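Local coordinates for protein uricase (Bacillus fastidiosus, PDB 4R8X) that catalyses the oxidation of urate by molecular oxygen to 5-hydroxyisourate, the first step of the pathway from urate to allantoin, at residues 198-203 against 242-247; 73-78 against 100-105; 95-100 against 155-160; 246-251 against 267-272. One frame throughout, in Å; residues are numbered along the deposited sequence.

Contact 1: residues 198-203 against 242-247; sequences LYIFLN and KSIQHL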
# COMPACT_ATOMS: atom_id res chain seq x y z
N LEU D 198 14.20 12.81 -17.18
CA LEU D 198 13.16 13.42 -16.35
C LEU D 198 11.94 12.50 -16.19
O LEU D 198 11.34 12.06 -17.18
CB LEU D 198 12.73 14.77 -16.93
CG LEU D 198 11.74 15.57 -16.08
CD1 LEU D 198 12.34 15.89 -14.72
CD2 LEU D 198 11.33 16.85 -16.79
N TYR D 199 11.59 12.22 -14.94
CA TYR D 199 10.52 11.30 -14.62
C TYR D 199 9.54 12.07 -13.74
O TYR D 199 9.90 12.51 -12.65
CB TYR D 199 11.10 10.06 -13.92
CG TYR D 199 10.11 8.96 -13.58
CD1 TYR D 199 8.90 8.83 -14.26
CD2 TYR D 199 10.39 8.05 -12.58
CE1 TYR D 199 8.01 7.82 -13.94
CE2 TYR D 199 9.50 7.05 -12.25
CZ TYR D 199 8.32 6.94 -12.93
OH TYR D 199 7.44 5.95 -12.59
N ILE D 200 8.31 12.23 -14.23
CA ILE D 200 7.31 13.08 -13.57
C ILE D 200 6.00 12.36 -13.29
O ILE D 200 5.58 11.48 -14.04
CB ILE D 200 7.02 14.36 -14.41
CG1 ILE D 200 6.36 13.99 -15.74
CG2 ILE D 200 8.29 15.14 -14.65
CD1 ILE D 200 5.98 15.21 -16.60
N PHE D 201 5.37 12.74 -12.18
CA PHE D 201 3.99 12.36 -11.88
C PHE D 201 3.18 13.63 -12.04
O PHE D 201 3.62 14.69 -11.58
CB PHE D 201 3.84 11.88 -10.44
CG PHE D 201 4.52 10.57 -10.13
CD1 PHE D 201 5.32 9.91 -11.06
CD2 PHE D 201 4.34 9.99 -8.89
CE1 PHE D 201 5.94 8.71 -10.74
CE2 PHE D 201 4.95 8.78 -8.57
CZ PHE D 201 5.75 8.14 -9.50
N LEU D 202 2.00 13.53 -12.66
CA LEU D 202 1.13 14.69 -12.87
C LEU D 202 -0.30 14.37 -12.49
O LEU D 202 -0.84 13.33 -12.88
CB LEU D 202 1.13 15.14 -14.34
CG LEU D 202 2.41 15.66 -14.98
CD1 LEU D 202 2.16 16.07 -16.42
CD2 LEU D 202 2.99 16.82 -14.18
N ASN D 203 -0.91 15.26 -11.71
CA ASN D 203 -2.35 15.33 -11.58
C ASN D 203 -2.75 16.63 -12.23
O ASN D 203 -2.19 17.68 -11.90
CB ASN D 203 -2.79 15.35 -10.11
CG ASN D 203 -2.41 14.10 -9.35
OD1 ASN D 203 -2.20 13.03 -9.92
ND2 ASN D 203 -2.34 14.23 -8.03
N LYS D 242 12.71 23.32 -19.51
CA LYS D 242 13.81 23.87 -18.73
C LYS D 242 13.64 23.51 -17.26
O LYS D 242 14.52 23.76 -16.43
CB LYS D 242 13.83 25.39 -18.87
CG LYS D 242 14.03 25.89 -20.30
CD LYS D 242 13.69 27.37 -20.40
CE LYS D 242 13.73 27.86 -21.84
NZ LYS D 242 13.06 29.18 -21.98
N SER D 243 12.49 22.93 -16.94
CA SER D 243 12.16 22.49 -15.59
C SER D 243 10.77 21.91 -15.66
O SER D 243 10.08 22.04 -16.67
CB SER D 243 12.15 23.66 -14.61
OG SER D 243 11.24 24.66 -15.05
N ILE D 244 10.35 21.25 -14.58
CA ILE D 244 8.97 20.80 -14.49
C ILE D 244 8.05 22.02 -14.45
O ILE D 244 6.98 22.01 -15.05
CB ILE D 244 8.75 19.92 -13.26
CG1 ILE D 244 9.57 18.64 -13.37
CG2 ILE D 244 7.28 19.57 -13.11
CD1 ILE D 244 9.46 17.77 -12.16
N GLN D 245 8.49 23.06 -13.74
CA GLN D 245 7.74 24.32 -13.68
C GLN D 245 7.43 24.83 -15.07
O GLN D 245 6.28 25.12 -15.40
CB GLN D 245 8.52 25.39 -12.91
CG GLN D 245 8.60 25.17 -11.41
CD GLN D 245 9.81 24.37 -10.98
OE1 GLN D 245 10.26 23.46 -11.68
NE2 GLN D 245 10.34 24.70 -9.80
N HIS D 246 8.47 24.92 -15.89
CA HIS D 246 8.36 25.38 -17.27
C HIS D 246 7.46 24.44 -18.09
O HIS D 246 6.59 24.88 -18.83
CB HIS D 246 9.77 25.49 -17.86
CG HIS D 246 9.80 25.85 -19.31
ND1 HIS D 246 10.30 25.00 -20.27
CD2 HIS D 246 9.42 26.98 -19.95
CE1 HIS D 246 10.22 25.59 -21.45
NE2 HIS D 246 9.69 26.79 -21.29
N LEU D 247 7.67 23.14 -17.93
CA LEU D 247 6.86 22.15 -18.65
C LEU D 247 5.36 22.30 -18.40
O LEU D 247 4.57 22.33 -19.35
CB LEU D 247 7.32 20.74 -18.28
CG LEU D 247 6.46 19.59 -18.80
CD1 LEU D 247 6.46 19.55 -20.33
CD2 LEU D 247 6.95 18.29 -18.22

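Contact 2: residues 73-78 against 100-105; sequences KNFIQR and LAKYSH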
# COMPACT_ATOMS: atom_id res chain seq x y z
N LYS D 73 -25.62 4.89 0.08
CA LYS D 73 -24.99 3.96 -0.83
C LYS D 73 -26.01 3.40 -1.82
O LYS D 73 -25.78 3.39 -3.02
CB LYS D 73 -24.29 2.85 -0.05
CG LYS D 73 -23.85 1.66 -0.89
CD LYS D 73 -23.53 0.46 -0.02
CE LYS D 73 -24.77 -0.07 0.70
NZ LYS D 73 -25.71 -0.82 -0.17
N ASN D 74 -27.17 2.96 -1.30
CA ASN D 74 -28.24 2.45 -2.15
C ASN D 74 -28.73 3.51 -3.13
O ASN D 74 -28.98 3.22 -4.29
CB ASN D 74 -29.42 1.95 -1.31
CG ASN D 74 -29.09 0.74 -0.46
OD1 ASN D 74 -28.18 -0.02 -0.78
ND2 ASN D 74 -29.85 0.53 0.61
N PHE D 75 -28.87 4.73 -2.64
CA PHE D 75 -29.30 5.86 -3.47
C PHE D 75 -28.38 6.03 -4.68
O PHE D 75 -28.85 6.15 -5.82
CB PHE D 75 -29.29 7.12 -2.61
CG PHE D 75 -30.03 8.30 -3.21
CD1 PHE D 75 -29.39 9.16 -4.10
CD2 PHE D 75 -31.34 8.57 -2.84
CE1 PHE D 75 -30.06 10.26 -4.63
CE2 PHE D 75 -32.01 9.67 -3.37
CZ PHE D 75 -31.37 10.51 -4.25
N ILE D 76 -27.07 6.03 -4.44
CA ILE D 76 -26.12 6.27 -5.51
C ILE D 76 -26.17 5.12 -6.50
O ILE D 76 -26.26 5.33 -7.71
CB ILE D 76 -24.69 6.43 -4.95
CG1 ILE D 76 -24.59 7.70 -4.10
CG2 ILE D 76 -23.65 6.44 -6.09
CD1 ILE D 76 -23.35 7.74 -3.22
N GLN D 77 -26.15 3.91 -5.97
CA GLN D 77 -26.13 2.74 -6.83
C GLN D 77 -27.39 2.64 -7.70
O GLN D 77 -27.31 2.28 -8.88
CB GLN D 77 -25.87 1.48 -5.99
CG GLN D 77 -24.42 1.44 -5.46
CD GLN D 77 -24.18 0.38 -4.42
OE1 GLN D 77 -25.12 -0.20 -3.89
NE2 GLN D 77 -22.91 0.12 -4.11
N ARG D 78 -28.54 3.02 -7.17
CA ARG D 78 -29.75 2.98 -7.97
C ARG D 78 -29.78 4.08 -9.02
O ARG D 78 -30.28 3.88 -10.13
CB ARG D 78 -30.99 3.02 -7.08
CG ARG D 78 -31.19 1.71 -6.38
CD ARG D 78 -32.30 1.75 -5.38
NE ARG D 78 -32.02 0.86 -4.27
CZ ARG D 78 -32.80 0.73 -3.21
NH1 ARG D 78 -33.92 1.44 -3.14
NH2 ARG D 78 -32.47 -0.10 -2.22
N LEU D 100 -30.97 16.24 -3.07
CA LEU D 100 -31.62 17.46 -2.61
C LEU D 100 -33.12 17.44 -2.86
O LEU D 100 -33.89 17.98 -2.06
CB LEU D 100 -30.98 18.69 -3.24
CG LEU D 100 -29.57 19.01 -2.72
CD1 LEU D 100 -28.92 20.09 -3.55
CD2 LEU D 100 -29.62 19.40 -1.24
N ALA D 101 -33.54 16.80 -3.95
CA ALA D 101 -34.96 16.72 -4.26
C ALA D 101 -35.66 15.80 -3.27
O ALA D 101 -36.81 16.03 -2.89
CB ALA D 101 -35.17 16.24 -5.68
N LYS D 102 -34.95 14.74 -2.87
CA LYS D 102 -35.54 13.74 -1.98
C LYS D 102 -35.60 14.21 -0.53
O LYS D 102 -36.56 13.93 0.17
CB LYS D 102 -34.75 12.43 -2.08
CG LYS D 102 -35.29 11.31 -1.22
CD LYS D 102 -36.73 11.00 -1.55
CE LYS D 102 -37.17 9.75 -0.83
NZ LYS D 102 -38.56 9.41 -1.21
N TYR D 103 -34.57 14.93 -0.08
CA TYR D 103 -34.43 15.26 1.33
C TYR D 103 -34.38 16.77 1.55
O TYR D 103 -33.34 17.40 1.41
CB TYR D 103 -33.17 14.59 1.91
CG TYR D 103 -33.23 13.08 1.78
CD1 TYR D 103 -34.16 12.35 2.51
CD2 TYR D 103 -32.40 12.40 0.90
CE1 TYR D 103 -34.24 10.97 2.39
CE2 TYR D 103 -32.47 11.02 0.77
CZ TYR D 103 -33.40 10.31 1.52
OH TYR D 103 -33.49 8.94 1.40
N SER D 104 -35.53 17.34 1.91
CA SER D 104 -35.70 18.79 1.99
C SER D 104 -34.86 19.42 3.10
O SER D 104 -34.56 20.61 3.04
CB SER D 104 -37.17 19.12 2.21
OG SER D 104 -37.62 18.58 3.43
N HIS D 105 -34.48 18.63 4.09
CA HIS D 105 -33.72 19.13 5.24
C HIS D 105 -32.21 19.28 4.98
O HIS D 105 -31.47 19.79 5.83
CB HIS D 105 -33.93 18.22 6.45
CG HIS D 105 -33.40 16.84 6.25
ND1 HIS D 105 -34.09 15.87 5.56
CD2 HIS D 105 -32.24 16.26 6.65
CE1 HIS D 105 -33.38 14.75 5.54
NE2 HIS D 105 -32.25 14.97 6.20

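Contact 3: residues 95-100 against 155-160; sequences VCEAFL and SGTEVV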
# COMPACT_ATOMS: atom_id res chain seq x y z
N VAL D 95 -26.81 13.01 -9.28
CA VAL D 95 -26.99 12.44 -7.94
C VAL D 95 -27.16 13.50 -6.84
O VAL D 95 -28.03 13.36 -5.99
CB VAL D 95 -25.84 11.47 -7.59
CG1 VAL D 95 -25.91 11.03 -6.13
CG2 VAL D 95 -25.88 10.25 -8.52
N CYS D 96 -26.32 14.53 -6.87
CA CYS D 96 -26.44 15.65 -5.93
C CYS D 96 -27.84 16.24 -5.96
O CYS D 96 -28.46 16.45 -4.91
CB CYS D 96 -25.45 16.75 -6.29
SG CYS D 96 -23.71 16.42 -5.93
N GLU D 97 -28.31 16.54 -7.16
CA GLU D 97 -29.62 17.17 -7.30
C GLU D 97 -30.71 16.23 -6.83
O GLU D 97 -31.68 16.66 -6.19
CB GLU D 97 -29.83 17.61 -8.74
CG GLU D 97 -28.96 18.82 -9.06
CD GLU D 97 -28.88 19.18 -10.53
OE1 GLU D 97 -29.23 18.35 -11.40
OE2 GLU D 97 -28.46 20.32 -10.82
N ALA D 98 -30.55 14.94 -7.11
CA ALA D 98 -31.53 13.95 -6.70
C ALA D 98 -31.62 13.85 -5.17
O ALA D 98 -32.73 13.78 -4.62
CB ALA D 98 -31.19 12.59 -7.30
N PHE D 99 -30.47 13.84 -4.49
CA PHE D 99 -30.47 13.84 -3.03
C PHE D 99 -31.24 15.06 -2.50
O PHE D 99 -32.06 14.94 -1.59
CB PHE D 99 -29.04 13.87 -2.48
CG PHE D 99 -28.42 12.51 -2.24
CD1 PHE D 99 -28.94 11.65 -1.30
CD2 PHE D 99 -27.26 12.15 -2.92
CE1 PHE D 99 -28.34 10.42 -1.06
CE2 PHE D 99 -26.65 10.93 -2.68
CZ PHE D 99 -27.20 10.05 -1.75
N LEU D 100 -30.97 16.24 -3.07
CA LEU D 100 -31.62 17.46 -2.61
C LEU D 100 -33.12 17.44 -2.86
O LEU D 100 -33.89 17.98 -2.06
CB LEU D 100 -30.98 18.69 -3.24
CG LEU D 100 -29.57 19.01 -2.72
CD1 LEU D 100 -28.92 20.09 -3.55
CD2 LEU D 100 -29.62 19.40 -1.24
N SER D 155 -34.14 30.01 -4.64
CA SER D 155 -34.96 29.82 -5.83
C SER D 155 -34.61 28.59 -6.65
O SER D 155 -34.84 28.55 -7.86
CB SER D 155 -34.86 31.06 -6.72
OG SER D 155 -33.52 31.28 -7.08
N GLY D 156 -34.04 27.59 -5.99
CA GLY D 156 -33.70 26.34 -6.64
C GLY D 156 -32.42 25.78 -6.05
O GLY D 156 -32.26 25.76 -4.84
N THR D 157 -31.52 25.33 -6.92
CA THR D 157 -30.21 24.85 -6.50
C THR D 157 -29.12 25.43 -7.39
O THR D 157 -29.40 25.92 -8.48
CB THR D 157 -30.09 23.30 -6.55
OG1 THR D 157 -30.27 22.85 -7.90
CG2 THR D 157 -31.11 22.63 -5.65
N GLU D 158 -27.88 25.35 -6.93
CA GLU D 158 -26.74 25.82 -7.71
C GLU D 158 -25.52 24.94 -7.44
O GLU D 158 -25.34 24.41 -6.34
CB GLU D 158 -26.41 27.28 -7.39
CG GLU D 158 -25.84 27.53 -5.99
CD GLU D 158 -25.50 29.00 -5.74
OE1 GLU D 158 -25.09 29.33 -4.61
OE2 GLU D 158 -25.66 29.82 -6.66
N VAL D 159 -24.68 24.81 -8.46
CA VAL D 159 -23.39 24.14 -8.30
C VAL D 159 -22.43 25.09 -7.60
O VAL D 159 -22.19 26.20 -8.08
CB VAL D 159 -22.81 23.75 -9.66
CG1 VAL D 159 -21.39 23.23 -9.51
CG2 VAL D 159 -23.72 22.73 -10.32
N VAL D 160 -21.93 24.68 -6.44
CA VAL D 160 -21.01 25.53 -5.69
C VAL D 160 -19.56 25.08 -5.83
O VAL D 160 -18.64 25.83 -5.53
CB VAL D 160 -21.41 25.69 -4.20
CG1 VAL D 160 -22.73 26.46 -4.08
CG2 VAL D 160 -21.51 24.34 -3.53
O HOH W 1 -28.10 22.74 -9.43

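Contact 4: residues 246-251 against 267-272; sequences HLIYHI and FGTNNR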
# COMPACT_ATOMS: atom_id res chain seq x y z
N HIS D 246 8.47 24.92 -15.89
CA HIS D 246 8.36 25.38 -17.27
C HIS D 246 7.46 24.44 -18.09
O HIS D 246 6.59 24.88 -18.83
CB HIS D 246 9.77 25.49 -17.86
CG HIS D 246 9.80 25.85 -19.31
ND1 HIS D 246 10.30 25.00 -20.27
CD2 HIS D 246 9.42 26.98 -19.95
CE1 HIS D 246 10.22 25.59 -21.45
NE2 HIS D 246 9.69 26.79 -21.29
N LEU D 247 7.67 23.14 -17.93
CA LEU D 247 6.86 22.15 -18.65
C LEU D 247 5.36 22.30 -18.40
O LEU D 247 4.57 22.33 -19.35
CB LEU D 247 7.32 20.74 -18.28
CG LEU D 247 6.46 19.59 -18.80
CD1 LEU D 247 6.46 19.55 -20.33
CD2 LEU D 247 6.95 18.29 -18.22
N ILE D 248 4.96 22.40 -17.14
CA ILE D 248 3.54 22.41 -16.84
C ILE D 248 2.89 23.72 -17.27
O ILE D 248 1.71 23.74 -17.62
CB ILE D 248 3.22 22.05 -15.37
CG1 ILE D 248 3.88 23.03 -14.39
CG2 ILE D 248 3.67 20.62 -15.07
CD1 ILE D 248 3.45 22.78 -12.95
N TYR D 249 3.66 24.80 -17.30
CA TYR D 249 3.14 26.04 -17.85
C TYR D 249 2.71 25.82 -19.30
O TYR D 249 1.60 26.19 -19.70
CB TYR D 249 4.19 27.16 -17.77
CG TYR D 249 3.72 28.50 -18.29
CD1 TYR D 249 2.60 29.13 -17.75
CD2 TYR D 249 4.40 29.16 -19.31
CE1 TYR D 249 2.18 30.37 -18.21
CE2 TYR D 249 3.98 30.39 -19.78
CZ TYR D 249 2.87 30.99 -19.22
OH TYR D 249 2.44 32.21 -19.68
N HIS D 250 3.58 25.19 -20.08
CA HIS D 250 3.30 24.92 -21.48
C HIS D 250 2.23 23.87 -21.72
O HIS D 250 1.45 23.98 -22.66
CB HIS D 250 4.59 24.60 -22.22
CG HIS D 250 5.41 25.82 -22.51
ND1 HIS D 250 5.39 26.46 -23.72
CD2 HIS D 250 6.22 26.55 -21.71
CE1 HIS D 250 6.18 27.51 -23.68
NE2 HIS D 250 6.69 27.60 -22.46
N ILE D 251 2.17 22.85 -20.87
CA ILE D 251 1.07 21.91 -20.95
C ILE D 251 -0.25 22.66 -20.71
O ILE D 251 -1.23 22.48 -21.45
CB ILE D 251 1.23 20.76 -19.95
CG1 ILE D 251 2.43 19.88 -20.33
CG2 ILE D 251 -0.06 19.94 -19.90
CD1 ILE D 251 2.81 18.83 -19.28
N PHE D 267 -2.30 22.09 -11.76
CA PHE D 267 -1.35 20.98 -11.73
C PHE D 267 -0.89 20.70 -10.32
O PHE D 267 -0.68 21.62 -9.53
CB PHE D 267 -0.11 21.33 -12.55
CG PHE D 267 -0.37 21.47 -14.01
CD1 PHE D 267 -0.75 22.69 -14.55
CD2 PHE D 267 -0.22 20.38 -14.85
CE1 PHE D 267 -0.99 22.81 -15.91
CE2 PHE D 267 -0.45 20.50 -16.21
CZ PHE D 267 -0.83 21.71 -16.74
N GLY D 268 -0.73 19.41 -10.03
CA GLY D 268 0.05 18.94 -8.90
C GLY D 268 1.03 17.93 -9.46
O GLY D 268 0.63 17.00 -10.15
N THR D 269 2.32 18.13 -9.19
CA THR D 269 3.36 17.27 -9.75
C THR D 269 4.22 16.59 -8.70
O THR D 269 4.25 17.00 -7.54
CB THR D 269 4.37 18.08 -10.55
OG1 THR D 269 5.24 18.77 -9.64
CG2 THR D 269 3.68 19.10 -11.42
N ASN D 270 4.92 15.54 -9.12
CA ASN D 270 6.10 15.03 -8.42
C ASN D 270 7.24 14.95 -9.41
O ASN D 270 7.05 14.52 -10.55
CB ASN D 270 5.92 13.59 -7.93
CG ASN D 270 4.99 13.44 -6.73
OD1 ASN D 270 4.82 12.32 -6.25
ND2 ASN D 270 4.38 14.53 -6.27
N ASN D 271 8.43 15.33 -8.97
CA ASN D 271 9.66 14.95 -9.65
C ASN D 271 10.16 13.64 -9.05
O ASN D 271 10.51 13.58 -7.86
CB ASN D 271 10.73 16.03 -9.48
CG ASN D 271 11.92 15.82 -10.40
OD1 ASN D 271 12.23 14.69 -10.78
ND2 ASN D 271 12.59 16.89 -10.78
N ARG D 272 10.19 12.59 -9.87
CA ARG D 272 10.56 11.25 -9.41
C ARG D 272 11.83 10.73 -10.08
O ARG D 272 12.11 9.52 -10.10
CB ARG D 272 9.39 10.29 -9.65
CG ARG D 272 8.20 10.58 -8.76
CD ARG D 272 8.48 10.14 -7.33
NE ARG D 272 7.37 10.46 -6.44
CZ ARG D 272 7.34 10.13 -5.15
NH1 ARG D 272 8.36 9.48 -4.62
NH2 ARG D 272 6.29 10.45 -4.41

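Contact 1: residues 198-203 against 242-247
Ile200 and Ile244 are the centre of a helix-on-sheet contact of the tunnelling fold (T-fold), in which helices lie against one side of a long antiparallel sheet. Strand 198-208 offers alternate residues, Leu198 and Ile200, to the first turn of helix 244-258. Followed outward, Ile200 points its CB at the helix and divides there. The short branch, CG2, lies 3.8 Å from Ile244 CD1, the two side chains running antiparallel alongside one another. In the long branch CG1 sits flanked by the backbone N and C (chi1 65°) and the chain runs on extended, so that its CD1 reaches Leu247 CD2 tip to tip at 3.6 Å. Leu198 comes obliquely onto the same Ile244, its CD1 standing 4.1 Å from Ile244 CG1. Branched aliphatic chains suit this largely buried seam, where Phe236 of helix 225-238 adds a ring against Leu198, Ile200 and Leu247. Ile244 also touches Asn271 and is followed by Gln245, both predicted to bind urate, so this packing adjoins the predicted urate site. Ser243 is the N-cap, its OG accepting a nearly straight bond (165°) from His246 N at 2.9 Å. The imidazole of His246 is held in turn through ND1, which accepts from Lys242 N at 3.0 Å, while Lys242 CD rests over the centre of one ring face.

Contact 2: residues 73-78 against 100-105
Phe75 and Lys102 mark the closest backbone approach here, with their CA atoms 10.2 Å apart, a spacing that side chains must bridge. Residues 73-78 are helical throughout, whereas 100-105 takes in the last turn of helix 88-102 and the exit from it, Tyr103 being the first residue to leave helical backbone angles. The contact joins the middle of helix 69-82 to the C-terminal end of helix 88-102, the two helices lying beside the antiparallel sheet of the tunnelling fold. Phe75 does the reaching: with CG anti to the backbone N (chi1 -166°), its ring extends across the gap and places CE2 4.1 Å from Lys102 CB and 4.4 Å from Tyr103 CE2. Both approaches are oblique and light; the same ring is stacked with Phe99 and His79. Lys102 serves two environments. Its aliphatic part lies on Tyr103, with CG 3.4 Å above the phenol plane and over its centre, and the bend at chi2 (58°) turns the rest of the chain from Phe75. The polar ends of both residues go to a second subunit, Lys102 NZ in a salt bridge with its Glu186 and Tyr103 OH in a hydrogen bond with its Asp185. The opposite helix also faces this interface: Asn74 ND2 bonds to Tyr187 O of the second subunit, while Asn74 OD1 accepts from Lys73 NZ at 2.7 Å, the ammonium tilted 34° from the carbonyl plane.

Contact 3: residues 95-100 against 155-160
The carboxylate of Glu97 meets Thr157 through a water, and it is the flat group that matters between these segments; the ring of Phe99, two residues on, is stacked instead with Phe75. Glu97 OE2 and Thr157 OG1 are 4.3 Å apart, too far for a direct bond. The water fills the interval, donating to Glu97 OE2 at 2.8 Å and lying 2.7 Å from Thr157 OG1. Since OE2 also accepts from Gln93 NE2, one turn back along the helix, the carboxylate is steadied from its own helix as well as from the strand. A long, extended glutamate suits this partly exposed position because its CB does not aim at the strand, but the extended chain carries the carboxylate toward it.

Thr157 answers both kinds of neighbour from one branched carbon. Its OG1 sits between the backbone N and the carbonyl carbon (chi1 61°) and meets the water, while CG2, anti to the carbonyl carbon, meets Leu100 CD1 at 4.0 Å as the two side chains cross at a slant. Just before it, Gly156 adopts backbone angles (phi 145°, psi -135°) at which a CB would be pressed against the carbonyl O of Ser155, which by itself accounts for a glycine here.

Strand 156-173 pairs here with strand 143-153, through backbone bonds of Glu158 with Ala151 and Val160 with Glu149. Leu100 packs on Val150 of that strand and on Val109 of strand 108-125, while Val95 and Ala98 touch helix 69-82, so helix 88-102 packs on the sheet with one side and against helix 69-82 with another.

Contact 4: residues 246-251 against 267-272
Ile248 and Phe267, with CA atoms 7.2 Å apart, join helix 244-258 to strand 262-271, whose local N-to-C directions are roughly antiparallel at 146°. The ring of Phe267 carries most of the contact. Its CG is anti to the carbonyl carbon (chi1 -66°), which turns the ring so that Ile248 covers one face: CB of Ile248 is 3.9 Å from the ring centroid and only 11° off the normal, a CH-pi contact. Ile251, one turn later, comes to the edge instead, its CG2 lying near the ring plane and 3.7 Å from Phe267 CZ. A flat, wide side chain suits this position because it spans successive helix turns; its CE1 also comes within 3.3 Å of Ile248 O. Further along the strand, Thr269 presents its methyl to Ile248, CG2 to CG2 at 4.0 Å, and keeps its hydroxyl for Gln299. The beta-branched residues thus stay apolar toward the helix even where one is a threonine.

Beyond the helix contact, where the strand ends, Arg272 NE and NH2 both bond to Asn270 OD1; between these two residues in sequence, Asn271 is predicted to bind urate and dioxygen, and its OD1 bonds to Thr273.

Strand 262-271 runs between strands 198-208 and 296-304 of the sheet. Helix 244-258 lies against it with helix 225-238 alongside, touching Ile251 through Ala232 and Val235, while Phe58 of a second subunit packs on Ile248.

Contacts 1 and 4 are nearly one site: they share His246 and Leu247, their centres lie 4 Å apart, and strands 198-208 and 262-271 are sheet neighbours beneath the same helix. Both are buried and almost wholly aliphatic or aromatic, beside residues predicted to bind urate. Contacts 2 and 3 form a second pair on the opposite side of the chain's centre, joined by Leu100 and helix 88-102 and by Phe75 packing on Phe99. They are thinner and more polar at their margins: contact 2 ends in charged and hydroxyl groups bound to another subunit, whereas contact 3, with no other chain on it, combines one apolar touch with a water bridge. Contacts 1, 3 and 4 all reach the same large sheet.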